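Local coordinates for erythrocyte binding antigen 140 (PDB 4GF2), which probably binds a receptor on the host red cell, consistent with recognition of sialic acid on glycophorin C during parasite invasion, at residues S66-T69 against E70-L74; N120-F123 against S124-K128; L135-I138 against K139-W142; N177-I180 against K181-N184; K228-T231 against Q232-L236. The protein carries 3 engineered substitutions. All blocks are in the same frame, centred on the assembly; numbering follows the deposited sequence.

Overall arrangement
All five contacts are local, between successive turns of one helix, and all lie in the N-terminal half of the chain. In chain order they sit on helices 56-78, 110-127, 132-155, 175-202 and 213-242. Contacts 1 to 4 fall within the range of the first Duffy binding domain. Contacts 2 and 3 touch, centres about 11 Å apart, partly through N120 and K139. Contacts 4 and 5 touch likewise, centres about 12 Å apart, with W183 packed on the helix of contact 5. Contact 1 touches neither pair; its centre lies 21 to 29 Å from the other four. Each touching pair thus joins helices that follow one another in the chain, in the mainly helical first Duffy binding region.

Contact 1 of 5, residues S66-T69 against E70-L74; sequences SVNT and EAKLL
S66 to T69 and E70 to L74 are consecutive turns of helix 56-78, joined by backbone bonds from E70 N to S66 O (2.9 Å), A71 N to V67 O and L73 N to T69 O. The bond from K72 N to N68 O is weak, at 3.3 Å. T69 and L73 lie side by side and point the same way. Their methyl groups meet, T69 CG2 to L73 CD1, at 3.8 Å. The T69 torsion explains this: CG2 stands anti to the backbone N, while OG1 lies beside that nitrogen (chi1 -60°) and bonds back to I65 O. Helix 4-14 lies against this pair through H10, L11 and C14. N68 and K72 cross at an angle, with N68 OD1 3.9 Å from K72 CE. The amide nitrogen of N68 turns elsewhere, to N157 OD1 and H153 O. V67 and A71 face helix 83-101 through F97 and L90. E70 sets its CB 3.4 Å from S66 O, then bends at chi2 (70°) so that its carboxylate leaves the contact. E70 OE1 bonds to C44 N and forms a salt bridge with K17, and OE2 bonds to S93 OG. C44 is disulfide-linked to C14. This buried carboxylate has partners on both oxygens and a cation beside it, so it probably stays ionised and ties helix 56-78 to K17, to C44 and to S93 of helix 83-101.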
# COMPACT_ATOMS: atom_id res chain seq x y z
N SER A 66 -41.00 -15.61 21.51
CA SER A 66 -39.79 -14.94 21.07
C SER A 66 -38.61 -15.91 20.95
O SER A 66 -37.93 -15.93 19.92
CB SER A 66 -39.44 -13.80 22.03
OG SER A 66 -40.45 -12.81 22.01
N VAL A 67 -38.36 -16.71 21.98
CA VAL A 67 -37.22 -17.62 21.96
C VAL A 67 -37.38 -18.71 20.90
O VAL A 67 -36.45 -19.03 20.17
CB VAL A 67 -36.94 -18.27 23.34
CG1 VAL A 67 -36.63 -17.20 24.37
CG2 VAL A 67 -38.12 -19.13 23.79
N ASN A 68 -38.59 -19.26 20.82
CA ASN A 68 -38.88 -20.31 19.85
C ASN A 68 -38.76 -19.80 18.41
O ASN A 68 -38.31 -20.51 17.52
CB ASN A 68 -40.28 -20.88 20.10
CG ASN A 68 -40.68 -21.94 19.09
OD1 ASN A 68 -41.26 -21.63 18.06
ND2 ASN A 68 -40.37 -23.19 19.40
N THR A 69 -39.17 -18.55 18.19
CA THR A 69 -39.08 -17.95 16.87
C THR A 69 -37.62 -17.67 16.53
O THR A 69 -37.17 -17.94 15.41
CB THR A 69 -39.90 -16.65 16.76
OG1 THR A 69 -41.28 -16.93 17.02
CG2 THR A 69 -39.78 -16.06 15.37
N GLU A 70 -36.89 -17.15 17.50
CA GLU A 70 -35.46 -16.88 17.33
C GLU A 70 -34.75 -18.14 16.84
O GLU A 70 -33.90 -18.08 15.96
CB GLU A 70 -34.85 -16.39 18.64
CG GLU A 70 -33.33 -16.28 18.63
CD GLU A 70 -32.82 -15.14 17.76
OE1 GLU A 70 -33.65 -14.32 17.29
OE2 GLU A 70 -31.59 -15.07 17.56
N ALA A 71 -35.11 -19.29 17.41
CA ALA A 71 -34.53 -20.57 17.01
C ALA A 71 -34.80 -20.91 15.53
O ALA A 71 -33.87 -21.22 14.79
CB ALA A 71 -35.05 -21.68 17.90
N LYS A 72 -36.06 -20.86 15.12
CA LYS A 72 -36.42 -21.10 13.72
C LYS A 72 -35.59 -20.23 12.79
O LYS A 72 -35.00 -20.72 11.82
CB LYS A 72 -37.89 -20.80 13.45
CG LYS A 72 -38.88 -21.78 14.04
CD LYS A 72 -40.28 -21.50 13.50
CE LYS A 72 -41.34 -22.32 14.21
NZ LYS A 72 -42.69 -22.07 13.64
N LEU A 73 -35.56 -18.94 13.08
CA LEU A 73 -34.90 -17.98 12.21
C LEU A 73 -33.39 -18.24 12.18
O LEU A 73 -32.75 -18.09 11.14
CB LEU A 73 -35.22 -16.55 12.65
CG LEU A 73 -36.68 -16.15 12.46
CD1 LEU A 73 -36.98 -14.79 13.06
CD2 LEU A 73 -37.05 -16.15 10.98
N LEU A 74 -32.84 -18.65 13.32
CA LEU A 74 -31.43 -19.02 13.38
C LEU A 74 -31.18 -20.27 12.55
O LEU A 74 -30.14 -20.41 11.90
CB LEU A 74 -30.99 -19.27 14.82
CG LEU A 74 -30.78 -18.03 15.69
CD1 LEU A 74 -30.42 -18.46 17.11
CD2 LEU A 74 -29.70 -17.13 15.11

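Contact 2 of 5, residues N120-F123 against S124-K128; sequences NKKF and SDYYK
K121 and K122 both reach the D125 carboxylate and form a small salt-bridge network. K121 NZ binds D125 OD2 at 3.0 Å, on the syn lone pair of that oxygen. K122 NZ meets D125 OD2 more weakly, at 3.3 Å. The K122 chain gets there by folding twice, at chi2 and chi3 (-48° and -56°). Both lysines come from the preceding turn, so one oxygen draws two ammonium groups at the surface of helix 110-127. The aromatic side is different. The edge of Y126 points at the face of F123 in a T-shaped pair, planes at 68°, with Y126 CD2 over the ring centre. F123 and Y127 lie side by side and meet rim to rim, F123 CD2 to Y127 CE1 at 3.7 Å. In this part of the helical Duffy binding domain the cluster faces helix 56-78, where F59 meets F123 edge-to-face and M56 touches both tyrosines. Y126 OH bonds to L53 O. The K122 carbonyl oxygen sits over one face of the Y126 ring, toward its rim, 3.1 Å from Y126 CG. Backbone bonds run from S124 N to N120 O, D125 N to K121 O, Y126 N to K122 O (2.8 Å) and Y127 N to F123 O.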
# COMPACT_ATOMS: atom_id res chain seq x y z
N ASN A 120 -39.86 -3.01 31.05
CA ASN A 120 -39.71 -2.40 32.37
C ASN A 120 -41.00 -1.71 32.82
O ASN A 120 -41.36 -1.78 34.00
CB ASN A 120 -38.56 -1.39 32.38
CG ASN A 120 -37.21 -2.06 32.38
OD1 ASN A 120 -37.09 -3.24 32.73
ND2 ASN A 120 -36.18 -1.32 32.00
N LYS A 121 -41.67 -1.05 31.89
CA LYS A 121 -42.90 -0.35 32.21
C LYS A 121 -43.99 -1.35 32.61
O LYS A 121 -44.76 -1.10 33.54
CB LYS A 121 -43.36 0.50 31.02
CG LYS A 121 -44.59 1.35 31.29
CD LYS A 121 -45.87 0.65 30.87
CE LYS A 121 -47.10 1.44 31.28
NZ LYS A 121 -48.35 0.82 30.78
N LYS A 122 -44.03 -2.48 31.93
CA LYS A 122 -45.04 -3.49 32.23
C LYS A 122 -44.76 -4.13 33.59
O LYS A 122 -45.69 -4.43 34.34
CB LYS A 122 -45.07 -4.56 31.14
CG LYS A 122 -45.54 -4.05 29.79
CD LYS A 122 -46.81 -3.21 29.90
CE LYS A 122 -47.93 -3.98 30.59
NZ LYS A 122 -49.19 -3.18 30.66
N PHE A 123 -43.49 -4.35 33.90
CA PHE A 123 -43.13 -4.92 35.19
C PHE A 123 -43.35 -3.90 36.31
O PHE A 123 -43.55 -4.28 37.46
CB PHE A 123 -41.69 -5.44 35.18
CG PHE A 123 -41.60 -6.91 34.85
CD1 PHE A 123 -41.65 -7.36 33.54
CD2 PHE A 123 -41.46 -7.85 35.87
CE1 PHE A 123 -41.57 -8.71 33.25
CE2 PHE A 123 -41.37 -9.20 35.58
CZ PHE A 123 -41.43 -9.63 34.27
N SER A 124 -43.32 -2.61 35.97
CA SER A 124 -43.74 -1.57 36.90
C SER A 124 -45.20 -1.77 37.26
O SER A 124 -45.59 -1.65 38.41
CB SER A 124 -43.54 -0.18 36.31
OG SER A 124 -42.24 0.31 36.56
N ASP A 125 -46.01 -2.06 36.24
CA ASP A 125 -47.43 -2.29 36.44
C ASP A 125 -47.67 -3.59 37.21
O ASP A 125 -48.47 -3.63 38.15
CB ASP A 125 -48.16 -2.34 35.10
CG ASP A 125 -48.01 -1.06 34.30
OD1 ASP A 125 -47.75 0.00 34.92
OD2 ASP A 125 -48.14 -1.11 33.06
N TYR A 126 -46.96 -4.65 36.82
CA TYR A 126 -47.14 -5.96 37.44
C TYR A 126 -46.90 -5.90 38.94
O TYR A 126 -47.69 -6.43 39.73
CB TYR A 126 -46.18 -6.97 36.81
CG TYR A 126 -46.40 -7.23 35.33
CD1 TYR A 126 -47.63 -6.99 34.73
CD2 TYR A 126 -45.37 -7.72 34.54
CE1 TYR A 126 -47.82 -7.24 33.38
CE2 TYR A 126 -45.55 -7.97 33.19
CZ TYR A 126 -46.78 -7.72 32.62
OH TYR A 126 -46.95 -7.97 31.27
N TYR A 127 -45.81 -5.25 39.35
CA TYR A 127 -45.40 -5.24 40.75
C TYR A 127 -45.64 -3.89 41.43
O TYR A 127 -45.49 -3.77 42.64
CB TYR A 127 -43.93 -5.62 40.86
CG TYR A 127 -43.67 -7.05 40.50
CD1 TYR A 127 -43.61 -7.46 39.17
CD2 TYR A 127 -43.49 -8.02 41.48
CE1 TYR A 127 -43.39 -8.77 38.83
CE2 TYR A 127 -43.26 -9.33 41.16
CZ TYR A 127 -43.21 -9.71 39.83
OH TYR A 127 -42.99 -11.02 39.52
N LYS A 128 -46.02 -2.89 40.64
CA LYS A 128 -46.21 -1.55 41.18
C LYS A 128 -44.96 -1.13 41.95
O LYS A 128 -45.03 -0.77 43.12
CB LYS A 128 -47.46 -1.51 42.07
CG LYS A 128 -48.72 -1.86 41.30
CD LYS A 128 -49.96 -1.82 42.16
CE LYS A 128 -51.19 -2.28 41.38
NZ LYS A 128 -51.38 -1.51 40.12

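Contact 3 of 5, residues L135-I138 against K139-W142; sequences LNNI and KKEW
K140 holds its CG anti to its own carbonyl carbon (chi1 -69°), which brings the chain back over the previous turn, with K140 CG 3.2 Å from N136 O. N137 has a similar first torsion (chi1 -75°), and its side chain runs beside that of K140 in the same direction. N137 OD1 comes to 3.9 Å from K140 CD, a loose van der Waals contact. The N136 side chain crosses both K139 and K140. E141 has much the same first torsion, with its CG 3.3 Å from N137 O, but its chain runs on extended. K139 lays its CG 3.4 Å from L135 O, then bends at chi3 (-69°). That bend sends NZ inward, where it bonds to N120 OD1 and F101 O. The ammonium group of this buried lysine is thus met by two polar oxygens. Four backbone bonds join the turns: K139 N to L135 O (2.9 Å), K140 N to N136 O, E141 N to N137 O (3.0 Å) and W142 N to I138 O (2.9 Å). W142 CB rests 3.5 Å from I138 O, and the indole leads away from the contact. It meets F59 edge-to-face, and also F63 and F101. L135 touches S124 and I138 touches Y127, both on helix 110-127. The turn is therefore two-faced. K140 and E141 lie at the surface, while L135, K139 and W142 are buried among other helices. This is amphipathic helix packing within the mainly helical Duffy binding-like fold.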
# COMPACT_ATOMS: atom_id res chain seq x y z
N LEU A 135 -36.65 -3.55 40.64
CA LEU A 135 -37.21 -4.15 39.43
C LEU A 135 -36.24 -5.13 38.81
O LEU A 135 -36.61 -6.23 38.43
CB LEU A 135 -37.55 -3.08 38.40
CG LEU A 135 -38.93 -2.43 38.47
CD1 LEU A 135 -39.09 -1.48 37.30
CD2 LEU A 135 -40.03 -3.48 38.47
N ASN A 136 -34.98 -4.71 38.69
CA ASN A 136 -33.95 -5.55 38.12
C ASN A 136 -33.87 -6.87 38.88
O ASN A 136 -33.78 -7.94 38.28
CB ASN A 136 -32.61 -4.83 38.13
CG ASN A 136 -31.64 -5.36 37.10
OD1 ASN A 136 -31.79 -5.09 35.90
ND2 ASN A 136 -30.65 -6.12 37.54
N ASN A 137 -33.91 -6.79 40.20
CA ASN A 137 -33.90 -7.97 41.05
C ASN A 137 -35.14 -8.84 40.83
O ASN A 137 -35.04 -10.07 40.79
CB ASN A 137 -33.78 -7.58 42.52
CG ASN A 137 -32.39 -7.13 42.88
OD1 ASN A 137 -31.41 -7.53 42.24
ND2 ASN A 137 -32.28 -6.31 43.91
N ILE A 138 -36.29 -8.20 40.71
CA ILE A 138 -37.53 -8.91 40.42
C ILE A 138 -37.41 -9.70 39.11
O ILE A 138 -37.83 -10.85 39.03
CB ILE A 138 -38.73 -7.95 40.35
CG1 ILE A 138 -39.10 -7.47 41.76
CG2 ILE A 138 -39.92 -8.62 39.70
CD1 ILE A 138 -40.18 -6.40 41.79
N LYS A 139 -36.81 -9.07 38.10
CA LYS A 139 -36.62 -9.70 36.80
C LYS A 139 -35.64 -10.86 36.89
O LYS A 139 -35.81 -11.89 36.24
CB LYS A 139 -36.14 -8.67 35.78
CG LYS A 139 -37.18 -7.62 35.41
CD LYS A 139 -36.73 -6.76 34.23
CE LYS A 139 -35.56 -5.86 34.60
NZ LYS A 139 -35.09 -5.05 33.44
N LYS A 140 -34.61 -10.70 37.71
CA LYS A 140 -33.62 -11.75 37.90
C LYS A 140 -34.29 -12.97 38.50
O LYS A 140 -34.08 -14.10 38.05
CB LYS A 140 -32.47 -11.26 38.77
CG LYS A 140 -31.61 -10.22 38.08
CD LYS A 140 -30.61 -9.55 39.02
CE LYS A 140 -29.36 -10.40 39.20
NZ LYS A 140 -28.18 -9.56 39.53
N GLU A 141 -35.12 -12.76 39.52
CA GLU A 141 -35.86 -13.85 40.14
C GLU A 141 -36.80 -14.48 39.12
O GLU A 141 -36.91 -15.70 39.04
CB GLU A 141 -36.64 -13.34 41.35
CG GLU A 141 -35.77 -12.81 42.48
CD GLU A 141 -36.58 -12.33 43.67
OE1 GLU A 141 -37.54 -13.02 44.05
OE2 GLU A 141 -36.25 -11.26 44.22
N TRP A 142 -37.48 -13.65 38.34
CA TRP A 142 -38.42 -14.15 37.34
C TRP A 142 -37.69 -15.06 36.35
O TRP A 142 -38.16 -16.15 36.02
CB TRP A 142 -39.10 -12.99 36.61
CG TRP A 142 -40.13 -13.44 35.63
CD1 TRP A 142 -41.47 -13.55 35.85
CD2 TRP A 142 -39.91 -13.86 34.28
NE1 TRP A 142 -42.10 -14.00 34.72
CE2 TRP A 142 -41.17 -14.20 33.74
CE3 TRP A 142 -38.78 -13.97 33.47
CZ2 TRP A 142 -41.32 -14.64 32.43
CZ3 TRP A 142 -38.93 -14.42 32.17
CH2 TRP A 142 -40.19 -14.75 31.66

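Contact 4 of 5, residues N177-I180 against K181-N184; sequences NLWI and KEWN
E182 and L178 share a bridging water that donates to both, to E182 OE1 at 2.7 Å and weakly to L178 O at 3.1 Å. L178 O also accepts a hydrogen bond from E182 N at 3.0 Å. Three further bonds join the turns: K181 N to N177 O, W183 N to W179 O (2.8 Å) and N184 N to I180 O (2.8 Å). The K181 chain lies back along the helix, with its CD 3.4 Å from N177 O, before NZ reaches a salt bridge with E173. W183 puts its CB 3.3 Å from W179 O. With its CG anti to the backbone N (chi1 -179°), its indole swings off the contact. The second shell fixes these groups. R39 forms a salt bridge with E182 OE1, so the water and a cation share that oxygen. D96 OD1 accepts a hydrogen bond from W179 NE1. The W183 ring meets W23 edge-to-face and bonds through NE1 to Q232 OE1. I180 packs on F252, L253 and L256. In this Duffy binding-like fold, helix 175-202 thus packs on helix 213-242 through W183, on helix 252-259 through I180, and on S95 of helix 83-101 through L178.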
# COMPACT_ATOMS: atom_id res chain seq x y z
N ASN A 177 -18.25 -11.59 28.71
CA ASN A 177 -17.50 -12.83 28.65
C ASN A 177 -18.00 -13.67 27.48
O ASN A 177 -17.21 -14.17 26.67
CB ASN A 177 -17.63 -13.61 29.97
CG ASN A 177 -17.08 -12.84 31.17
OD1 ASN A 177 -17.14 -11.61 31.22
ND2 ASN A 177 -16.53 -13.57 32.13
N LEU A 178 -19.32 -13.80 27.38
CA LEU A 178 -19.93 -14.57 26.30
C LEU A 178 -19.65 -13.94 24.94
O LEU A 178 -19.40 -14.65 23.97
CB LEU A 178 -21.44 -14.69 26.52
CG LEU A 178 -21.87 -15.46 27.77
CD1 LEU A 178 -23.38 -15.42 27.96
CD2 LEU A 178 -21.38 -16.90 27.69
N TRP A 179 -19.68 -12.61 24.86
CA TRP A 179 -19.44 -11.93 23.59
C TRP A 179 -18.00 -12.11 23.13
O TRP A 179 -17.74 -12.39 21.96
CB TRP A 179 -19.78 -10.44 23.68
CG TRP A 179 -21.24 -10.16 23.55
CD1 TRP A 179 -22.26 -11.06 23.65
CD2 TRP A 179 -21.85 -8.89 23.27
NE1 TRP A 179 -23.47 -10.43 23.47
CE2 TRP A 179 -23.24 -9.10 23.24
CE3 TRP A 179 -21.35 -7.60 23.07
CZ2 TRP A 179 -24.14 -8.06 23.00
CZ3 TRP A 179 -22.24 -6.57 22.83
CH2 TRP A 179 -23.62 -6.81 22.80
N ILE A 180 -17.05 -11.95 24.05
CA ILE A 180 -15.65 -12.15 23.72
C ILE A 180 -15.43 -13.56 23.15
O ILE A 180 -14.78 -13.73 22.12
CB ILE A 180 -14.74 -11.91 24.94
CG1 ILE A 180 -14.61 -10.40 25.20
CG2 ILE A 180 -13.36 -12.51 24.73
CD1 ILE A 180 -13.74 -10.04 26.39
N LYS A 181 -16.00 -14.56 23.82
CA LYS A 181 -15.88 -15.94 23.37
C LYS A 181 -16.45 -16.12 21.97
O LYS A 181 -15.83 -16.76 21.12
CB LYS A 181 -16.60 -16.88 24.34
CG LYS A 181 -15.83 -17.23 25.60
CD LYS A 181 -16.78 -17.56 26.73
CE LYS A 181 -16.23 -18.62 27.66
NZ LYS A 181 -17.22 -18.95 28.72
N GLU A 182 -17.64 -15.58 21.75
CA GLU A 182 -18.30 -15.69 20.46
C GLU A 182 -17.45 -15.00 19.40
O GLU A 182 -17.19 -15.57 18.34
CB GLU A 182 -19.70 -15.06 20.50
CG GLU A 182 -20.46 -15.16 19.17
CD GLU A 182 -21.81 -14.46 19.20
OE1 GLU A 182 -22.13 -13.78 20.20
OE2 GLU A 182 -22.57 -14.60 18.21
N TRP A 183 -17.02 -13.78 19.69
CA TRP A 183 -16.21 -13.01 18.76
C TRP A 183 -14.94 -13.76 18.40
O TRP A 183 -14.54 -13.81 17.23
CB TRP A 183 -15.87 -11.64 19.35
CG TRP A 183 -15.07 -10.81 18.42
CD1 TRP A 183 -15.53 -9.86 17.56
CD2 TRP A 183 -13.65 -10.86 18.23
NE1 TRP A 183 -14.50 -9.31 16.85
CE2 TRP A 183 -13.33 -9.91 17.24
CE3 TRP A 183 -12.62 -11.62 18.80
CZ2 TRP A 183 -12.02 -9.69 16.81
CZ3 TRP A 183 -11.33 -11.40 18.37
CH2 TRP A 183 -11.04 -10.45 17.39
N ASN A 184 -14.29 -14.33 19.41
CA ASN A 184 -13.07 -15.10 19.19
C ASN A 184 -13.30 -16.23 18.20
O ASN A 184 -12.49 -16.45 17.30
CB ASN A 184 -12.55 -15.67 20.51
CG ASN A 184 -11.23 -16.41 20.35
OD1 ASN A 184 -10.41 -16.05 19.51
ND2 ASN A 184 -11.02 -17.43 21.17
O HOH W 1 -22.26 -14.34 22.85

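Contact 5 of 5, residues K228-T231 against Q232-L236; sequences KSKT and QMEVL
K228 O is gripped twice, by Q232 N at 3.1 Å and by T231 OG1 at 2.9 Å. The backbone donor comes in with a C=O...N angle of 155°, and the hydroxyl at a more bent 128°. T231 can do this because OG1 lies between its backbone N and carbonyl carbon (chi1 68°), which folds the hydroxyl back onto the preceding turn. Q232 also passes K228 O with its CG, 3.4 Å away, and then runs on extended. Its OE1 has W183 as its partner and is weakly bonded to a glycerol, probably left from crystallisation. K230 and E234 cross one another beside helix 265-269, where K230 touches F269 and E234 touches L265. E234 lays its CG 3.1 Å from K230 O, and its OE2 comes 3.4 Å from K230 CE, so the carboxylate meets the aliphatic part of the lysine. The charged ends stay apart, with K230 NZ 4.7 Å from E234 OE2. The turns are also joined by M233 N to S229 O (2.9 Å), E234 N to K230 O and V235 N to T231 O. M233 turns away from this turn toward L265 and F269. V235 and L236 touch C35 in the small two-stranded hairpin. K228 O thus serves a backbone and a side-chain donor of the same helix. The opposite charges of K230 and E234 may still attract across the gap, but the geometry makes this a contact of carboxylate with methylene groups, not a salt bridge.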
# COMPACT_ATOMS: atom_id res chain seq x y z
N LYS A 228 -9.56 -4.43 11.01
CA LYS A 228 -10.88 -4.30 11.62
C LYS A 228 -11.00 -5.14 12.88
O LYS A 228 -11.50 -4.68 13.90
CB LYS A 228 -11.97 -4.71 10.63
CG LYS A 228 -12.15 -3.75 9.46
CD LYS A 228 -13.33 -4.14 8.60
CE LYS A 228 -13.64 -3.07 7.55
NZ LYS A 228 -12.50 -2.86 6.61
N SER A 229 -10.54 -6.38 12.80
CA SER A 229 -10.62 -7.30 13.93
C SER A 229 -9.82 -6.80 15.13
O SER A 229 -10.26 -6.95 16.27
CB SER A 229 -10.14 -8.69 13.52
OG SER A 229 -10.97 -9.24 12.51
N LYS A 230 -8.66 -6.22 14.88
CA LYS A 230 -7.82 -5.75 15.97
C LYS A 230 -8.47 -4.61 16.76
O LYS A 230 -8.39 -4.57 17.98
CB LYS A 230 -6.44 -5.32 15.48
CG LYS A 230 -5.59 -4.70 16.58
CD LYS A 230 -4.14 -4.50 16.15
CE LYS A 230 -3.31 -3.91 17.28
NZ LYS A 230 -1.87 -3.84 16.94
N THR A 231 -9.10 -3.68 16.05
CA THR A 231 -9.77 -2.57 16.72
C THR A 231 -10.96 -3.12 17.52
O THR A 231 -11.22 -2.68 18.64
CB THR A 231 -10.25 -1.48 15.73
OG1 THR A 231 -11.31 -1.98 14.92
CG2 THR A 231 -9.10 -1.01 14.84
N GLN A 232 -11.66 -4.10 16.95
CA GLN A 232 -12.81 -4.70 17.61
C GLN A 232 -12.40 -5.35 18.92
O GLN A 232 -13.03 -5.11 19.96
CB GLN A 232 -13.47 -5.74 16.70
CG GLN A 232 -14.35 -5.15 15.61
CD GLN A 232 -14.99 -6.20 14.73
OE1 GLN A 232 -14.72 -7.40 14.86
NE2 GLN A 232 -15.86 -5.77 13.82
N MET A 233 -11.35 -6.16 18.89
CA MET A 233 -10.93 -6.87 20.08
C MET A 233 -10.44 -5.89 21.15
O MET A 233 -10.66 -6.10 22.33
CB MET A 233 -9.83 -7.89 19.77
CG MET A 233 -9.77 -9.03 20.79
SD MET A 233 -8.42 -10.19 20.50
CE MET A 233 -7.02 -9.20 20.97
N GLU A 234 -9.79 -4.81 20.72
CA GLU A 234 -9.36 -3.79 21.66
C GLU A 234 -10.55 -3.30 22.47
O GLU A 234 -10.53 -3.30 23.69
CB GLU A 234 -8.69 -2.62 20.92
CG GLU A 234 -7.29 -2.93 20.42
CD GLU A 234 -6.72 -1.82 19.56
OE1 GLU A 234 -7.32 -0.72 19.53
OE2 GLU A 234 -5.68 -2.04 18.91
N VAL A 235 -11.61 -2.89 21.77
CA VAL A 235 -12.82 -2.43 22.43
C VAL A 235 -13.31 -3.47 23.44
O VAL A 235 -13.45 -3.19 24.62
CB VAL A 235 -13.95 -2.17 21.41
CG1 VAL A 235 -15.30 -2.07 22.11
CG2 VAL A 235 -13.65 -0.91 20.62
N LEU A 236 -13.57 -4.68 22.94
CA LEU A 236 -14.11 -5.75 23.77
C LEU A 236 -13.22 -6.04 24.97
O LEU A 236 -13.70 -6.28 26.07
CB LEU A 236 -14.30 -7.02 22.93
CG LEU A 236 -15.33 -6.93 21.80
CD1 LEU A 236 -15.32 -8.19 20.94
CD2 LEU A 236 -16.72 -6.69 22.37